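Long-range contact in activated BY transcription factor SSRB (Salmonella enterica, PDB 2WNW), which belongs to glycoside hydrolase family 30 and pairs a TIM-barrel domain with a beta-sandwich domain: residues L85-N99 against I329-H343. Residues are numbered along the deposited sequence; the frame is centred on the assembly and turned at random.
Sequences LARMPIQSCDFSLGN and IDWNLLLNSEGGPNH. With GOL (glycerol), chain F.
F95 is the tightly packed centre here, its ring gripped between two asparagine amides: N332 ND2 stands 3.2 Å above one face and N342 ND2 equally high over the opposite one. A hydrogen bond from N332 OD1 to T53 helps to fix the first amide. G339 O meets the ring edge, L335 CD2 lies 3.5 Å from F95 CD2, and the indole of W331 comes in obliquely, planes 86° apart. P341 O is buried beside the ring without a polar partner. The amide of N342 does double duty, because CG anti to the backbone N (chi1 -175°) also lets ND2 donate to D94 OD2 at 2.8 Å, from above the carboxylate plane. Glycerol O1 joins the two segments too, accepting from W331 NE1 (3.0 Å) and donating to D94 OD2; E196, E294 and W144 complete this polar pocket. On the backbone, H343 N donates to D94 O at 3.0 Å, and the H343 imidazole is well held, G98 and N99 over one face and NE2 bonded to D204. Toward solvent the contact loosens: exposed L97 only brushes P341, CD2 to CG at 4.0 Å. At the other end I329 packs on L85 and R87; in the closed barrel, strand 48-51 lies between strands 85-90 and 327-330, and helix 54-61 backs L97 and P341.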
loop_
_atom_site.group_PDB
_atom_site.type_symbol
_atom_site.label_atom_id
_atom_site.label_comp_id
_atom_site.label_asym_id
_atom_site.label_seq_id
_atom_site.Cartn_x
_atom_site.Cartn_y
_atom_site.Cartn_z
ATOM N N LEU A 85 3.029 -15.334 20.952
ATOM C CA LEU A 85 4.417 -15.294 20.497
ATOM C C LEU A 85 5.272 -14.578 21.535
ATOM O O LEU A 85 4.756 -13.871 22.401
ATOM C CB LEU A 85 4.547 -14.521 19.179
ATOM C CG LEU A 85 3.843 -14.987 17.907
ATOM C CD1 LEU A 85 4.187 -14.022 16.772
ATOM C CD2 LEU A 85 4.285 -16.400 17.553
ATOM N N ALA A 86 6.584 -14.749 21.425
ATOM C CA ALA A 86 7.514 -14.078 22.319
ATOM C C ALA A 86 8.921 -14.171 21.752
ATOM O O ALA A 86 9.228 -15.061 20.956
ATOM C CB ALA A 86 7.470 -14.704 23.713
ATOM N N ARG A 87 9.767 -13.230 22.152
ATOM C CA ARG A 87 11.160 -13.221 21.727
ATOM C C ARG A 87 11.965 -13.017 22.999
ATOM O O ARG A 87 11.526 -12.317 23.914
ATOM C CB ARG A 87 11.419 -12.084 20.731
ATOM C CG ARG A 87 12.866 -11.978 20.227
ATOM C CD ARG A 87 12.908 -11.284 18.862
ATOM N NE ARG A 87 14.261 -11.033 18.354
ATOM C CZ ARG A 87 14.925 -9.887 18.505
ATOM N NH1 ARG A 87 14.376 -8.869 19.160
ATOM N NH2 ARG A 87 16.131 -9.742 17.971
ATOM N N MET A 88 13.127 -13.651 23.065
ATOM C CA MET A 88 13.992 -13.536 24.233
ATOM C C MET A 88 15.445 -13.577 23.781
ATOM O O MET A 88 15.761 -14.117 22.722
ATOM C CB MET A 88 13.691 -14.663 25.221
ATOM C CG MET A 88 13.679 -16.051 24.602
ATOM S SD MET A 88 12.778 -17.193 25.660
ATOM C CE MET A 88 13.034 -18.746 24.795
ATOM N N PRO A 89 16.349 -12.996 24.580
ATOM C CA PRO A 89 17.769 -12.961 24.246
ATOM C C PRO A 89 18.611 -14.153 24.682
ATOM O O PRO A 89 18.402 -14.725 25.756
ATOM C CB PRO A 89 18.232 -11.676 24.921
ATOM C CG PRO A 89 17.456 -11.717 26.204
ATOM C CD PRO A 89 16.063 -12.123 25.737
ATOM N N ILE A 90 19.556 -14.518 23.819
ATOM C CA ILE A 90 20.513 -15.585 24.087
ATOM C C ILE A 90 21.704 -14.754 24.575
ATOM O O ILE A 90 22.386 -14.102 23.781
ATOM C CB ILE A 90 20.862 -16.364 22.793
ATOM C CG1 ILE A 90 19.605 -17.062 22.264
ATOM C CG2 ILE A 90 21.977 -17.376 23.066
ATOM C CD1 ILE A 90 19.800 -17.809 20.944
ATOM N N GLN A 91 21.916 -14.780 25.889
ATOM C CA GLN A 91 22.939 -13.995 26.582
ATOM C C GLN A 91 22.382 -12.570 26.695
ATOM O O GLN A 91 21.254 -12.310 26.282
ATOM C CB GLN A 91 24.293 -14.031 25.856
ATOM C CG GLN A 91 24.837 -15.457 25.705
ATOM C CD GLN A 91 26.326 -15.525 25.407
ATOM O OE1 GLN A 91 26.869 -14.711 24.652
ATOM N NE2 GLN A 91 26.990 -16.521 25.981
ATOM N N SER A 92 23.158 -11.645 27.243
ATOM C CA SER A 92 22.673 -10.283 27.456
ATOM C C SER A 92 22.359 -9.383 26.256
ATOM O O SER A 92 22.950 -9.504 25.183
ATOM C CB SER A 92 23.653 -9.542 28.368
ATOM O OG SER A 92 24.939 -9.485 27.778
ATOM N N CYS A 93 21.398 -8.484 26.465
ATOM C CA CYS A 93 21.015 -7.478 25.482
ATOM C C CYS A 93 21.109 -6.187 26.297
ATOM O O CYS A 93 21.490 -6.242 27.469
ATOM C CB CYS A 93 19.588 -7.711 24.947
ATOM S SG CYS A 93 18.229 -7.510 26.115
ATOM N N ASP A 94 20.793 -5.035 25.714
ATOM C CA ASP A 94 20.905 -3.792 26.480
ATOM C C ASP A 94 19.970 -3.761 27.683
ATOM O O ASP A 94 20.288 -3.160 28.714
ATOM C CB ASP A 94 20.679 -2.566 25.577
ATOM C CG ASP A 94 19.363 -2.609 24.837
ATOM O OD1 ASP A 94 19.013 -3.685 24.308
ATOM O OD2 ASP A 94 18.689 -1.559 24.768
ATOM N N PHE A 95 18.818 -4.415 27.565
ATOM C CA PHE A 95 17.893 -4.455 28.682
ATOM C C PHE A 95 18.261 -5.580 29.645
ATOM O O PHE A 95 17.540 -6.573 29.797
ATOM C CB PHE A 95 16.448 -4.583 28.191
ATOM C CG PHE A 95 15.846 -3.268 27.792
ATOM C CD1 PHE A 95 15.953 -2.798 26.482
ATOM C CD2 PHE A 95 15.243 -2.459 28.749
ATOM C CE1 PHE A 95 15.470 -1.532 26.135
ATOM C CE2 PHE A 95 14.759 -1.198 28.416
ATOM C CZ PHE A 95 14.873 -0.732 27.105
ATOM N N SER A 96 19.412 -5.398 30.283
ATOM C CA SER A 96 19.945 -6.342 31.258
ATOM C C SER A 96 20.625 -5.503 32.329
ATOM O O SER A 96 20.878 -4.315 32.122
ATOM C CB SER A 96 20.979 -7.265 30.608
ATOM O OG SER A 96 20.422 -7.995 29.528
ATOM N N LEU A 97 20.914 -6.115 33.471
ATOM C CA LEU A 97 21.576 -5.402 34.555
ATOM C C LEU A 97 23.021 -5.133 34.144
ATOM O O LEU A 97 23.700 -4.286 34.721
ATOM C CB LEU A 97 21.530 -6.236 35.837
ATOM C CG LEU A 97 20.130 -6.557 36.371
ATOM C CD1 LEU A 97 20.236 -7.434 37.610
ATOM C CD2 LEU A 97 19.394 -5.261 36.696
ATOM N N GLY A 98 23.473 -5.864 33.130
ATOM C CA GLY A 98 24.827 -5.717 32.627
ATOM C C GLY A 98 25.117 -6.843 31.652
ATOM O O GLY A 98 24.258 -7.695 31.425
ATOM N N ASN A 99 26.312 -6.856 31.069
ATOM C CA ASN A 99 26.677 -7.908 30.120
ATOM C C ASN A 99 26.819 -9.242 30.838
ATOM O O ASN A 99 27.249 -9.291 31.988
ATOM C CB ASN A 99 28.019 -7.598 29.447
ATOM C CG ASN A 99 27.983 -6.343 28.596
ATOM O OD1 ASN A 99 27.349 -6.306 27.536
ATOM N ND2 ASN A 99 28.673 -5.308 29.052
ATOM N N ILE A 329 5.832 -9.152 17.200
ATOM C CA ILE A 329 6.468 -9.321 18.494
ATOM C C ILE A 329 6.990 -7.968 18.963
ATOM O O ILE A 329 7.892 -7.383 18.355
ATOM C CB ILE A 329 7.647 -10.308 18.465
ATOM C CG1 ILE A 329 7.213 -11.637 17.836
ATOM C CG2 ILE A 329 8.119 -10.568 19.899
ATOM C CD1 ILE A 329 8.326 -12.672 17.766
ATOM N N ASP A 330 6.394 -7.479 20.042
ATOM C CA ASP A 330 6.768 -6.211 20.655
ATOM C C ASP A 330 8.097 -6.431 21.381
ATOM O O ASP A 330 8.530 -7.570 21.557
ATOM C CB ASP A 330 5.670 -5.804 21.643
ATOM C CG ASP A 330 5.964 -4.502 22.369
ATOM O OD1 ASP A 330 6.585 -3.592 21.774
ATOM O OD2 ASP A 330 5.548 -4.384 23.539
ATOM N N TRP A 331 8.750 -5.347 21.780
ATOM C CA TRP A 331 10.014 -5.452 22.507
ATOM C C TRP A 331 9.623 -5.748 23.963
ATOM O O TRP A 331 8.628 -6.439 24.196
ATOM C CB TRP A 331 10.785 -4.131 22.376
ATOM C CG TRP A 331 12.235 -4.114 22.844
ATOM C CD1 TRP A 331 12.979 -2.997 23.102
ATOM C CD2 TRP A 331 13.108 -5.237 23.082
ATOM N NE1 TRP A 331 14.250 -3.347 23.487
ATOM C CE2 TRP A 331 14.360 -4.713 23.485
ATOM C CE3 TRP A 331 12.956 -6.630 22.997
ATOM C CZ2 TRP A 331 15.455 -5.532 23.803
ATOM C CZ3 TRP A 331 14.047 -7.449 23.315
ATOM C CH2 TRP A 331 15.280 -6.893 23.714
ATOM N N ASN A 332 10.374 -5.230 24.936
ATOM C CA ASN A 332 10.077 -5.488 26.354
ATOM C C ASN A 332 8.590 -5.497 26.711
ATOM O O ASN A 332 7.877 -4.529 26.467
ATOM C CB ASN A 332 10.762 -4.453 27.250
ATOM C CG ASN A 332 12.253 -4.400 27.050
ATOM O OD1 ASN A 332 12.996 -5.256 27.542
ATOM N ND2 ASN A 332 12.707 -3.388 26.316
ATOM N N LEU A 333 8.137 -6.595 27.311
ATOM C CA LEU A 333 6.747 -6.731 27.738
ATOM C C LEU A 333 6.488 -5.811 28.916
ATOM O O LEU A 333 5.389 -5.270 29.083
ATOM C CB LEU A 333 6.473 -8.145 28.249
ATOM C CG LEU A 333 6.378 -9.362 27.346
ATOM C CD1 LEU A 333 6.557 -10.615 28.193
ATOM C CD2 LEU A 333 5.039 -9.368 26.647
ATOM N N LEU A 334 7.521 -5.659 29.736
ATOM C CA LEU A 334 7.427 -4.901 30.971
ATOM C C LEU A 334 8.738 -4.225 31.340
ATOM O O LEU A 334 9.810 -4.758 31.074
ATOM C CB LEU A 334 7.033 -5.881 32.082
ATOM C CG LEU A 334 7.233 -5.506 33.549
ATOM C CD1 LEU A 334 6.121 -4.567 33.973
ATOM C CD2 LEU A 334 7.224 -6.774 34.410
ATOM N N LEU A 335 8.642 -3.057 31.970
ATOM C CA LEU A 335 9.819 -2.314 32.415
ATOM C C LEU A 335 9.439 -1.519 33.661
ATOM O O LEU A 335 8.260 -1.430 34.003
ATOM C CB LEU A 335 10.306 -1.367 31.314
ATOM C CG LEU A 335 10.904 -2.020 30.060
ATOM C CD1 LEU A 335 11.268 -0.941 29.051
ATOM C CD2 LEU A 335 12.142 -2.828 30.435
ATOM N N ASN A 336 10.421 -0.950 34.354
ATOM C CA ASN A 336 10.092 -0.173 35.544
ATOM C C ASN A 336 9.570 1.207 35.148
ATOM O O ASN A 336 9.512 1.541 33.961
ATOM C CB ASN A 336 11.294 -0.086 36.506
ATOM C CG ASN A 336 12.490 0.643 35.922
ATOM O OD1 ASN A 336 13.632 0.382 36.314
ATOM N ND2 ASN A 336 12.243 1.568 35.012
ATOM N N SER A 337 9.170 1.997 36.139
ATOM C CA SER A 337 8.612 3.322 35.892
ATOM C C SER A 337 9.426 4.222 34.976
ATOM O O SER A 337 8.855 5.003 34.217
ATOM C CB SER A 337 8.376 4.046 37.219
ATOM O OG SER A 337 7.521 3.292 38.053
ATOM N N GLU A 338 10.750 4.124 35.033
ATOM C CA GLU A 338 11.577 4.984 34.198
ATOM C C GLU A 338 11.952 4.383 32.846
ATOM O O GLU A 338 12.642 5.021 32.053
ATOM C CB GLU A 338 12.847 5.400 34.950
ATOM C CG GLU A 338 13.949 4.353 34.994
ATOM C CD GLU A 338 15.200 4.863 35.699
ATOM O OE1 GLU A 338 15.600 6.018 35.436
ATOM O OE2 GLU A 338 15.785 4.109 36.505
ATOM N N GLY A 339 11.496 3.160 32.585
ATOM C CA GLY A 339 11.794 2.520 31.314
ATOM C C GLY A 339 13.070 1.700 31.334
ATOM O O GLY A 339 13.723 1.513 30.300
ATOM N N GLY A 340 13.424 1.213 32.519
ATOM C CA GLY A 340 14.623 0.408 32.669
ATOM C C GLY A 340 14.291 -0.907 33.343
ATOM O O GLY A 340 13.115 -1.243 33.484
ATOM N N PRO A 341 15.299 -1.662 33.807
ATOM C CA PRO A 341 16.730 -1.349 33.738
ATOM C C PRO A 341 17.373 -1.613 32.377
ATOM O O PRO A 341 16.989 -2.541 31.669
ATOM C CB PRO A 341 17.317 -2.236 34.829
ATOM C CG PRO A 341 16.476 -3.473 34.706
ATOM C CD PRO A 341 15.071 -2.918 34.543
ATOM N N ASN A 342 18.355 -0.788 32.028
ATOM C CA ASN A 342 19.088 -0.913 30.766
ATOM C C ASN A 342 20.537 -0.567 31.111
ATOM O O ASN A 342 20.817 0.537 31.579
ATOM C CB ASN A 342 18.529 0.070 29.732
ATOM C CG ASN A 342 19.161 -0.094 28.364
ATOM O OD1 ASN A 342 20.331 0.242 28.156
ATOM N ND2 ASN A 342 18.387 -0.620 27.416
ATOM N N HIS A 343 21.459 -1.498 30.877
ATOM C CA HIS A 343 22.849 -1.257 31.249
ATOM C C HIS A 343 23.611 -0.205 30.445
ATOM O O HIS A 343 24.776 0.065 30.730
ATOM C CB HIS A 343 23.621 -2.589 31.318
ATOM C CG HIS A 343 24.070 -3.126 29.995
ATOM N ND1 HIS A 343 25.190 -2.657 29.342
ATOM C CD2 HIS A 343 23.584 -4.134 29.231
ATOM C CE1 HIS A 343 25.376 -3.355 28.234
ATOM N NE2 HIS A 343 24.416 -4.259 28.145
HETATM C C1 GOL F . 16.935 -2.133 21.365
HETATM O O1 GOL F . 16.734 -1.819 22.741
HETATM C C2 GOL F . 17.505 -3.567 21.250
HETATM O O2 GOL F . 18.674 -3.695 21.994
HETATM C C3 GOL F . 17.922 -3.933 19.821
HETATM O O3 GOL F . 16.900 -3.881 18.879
#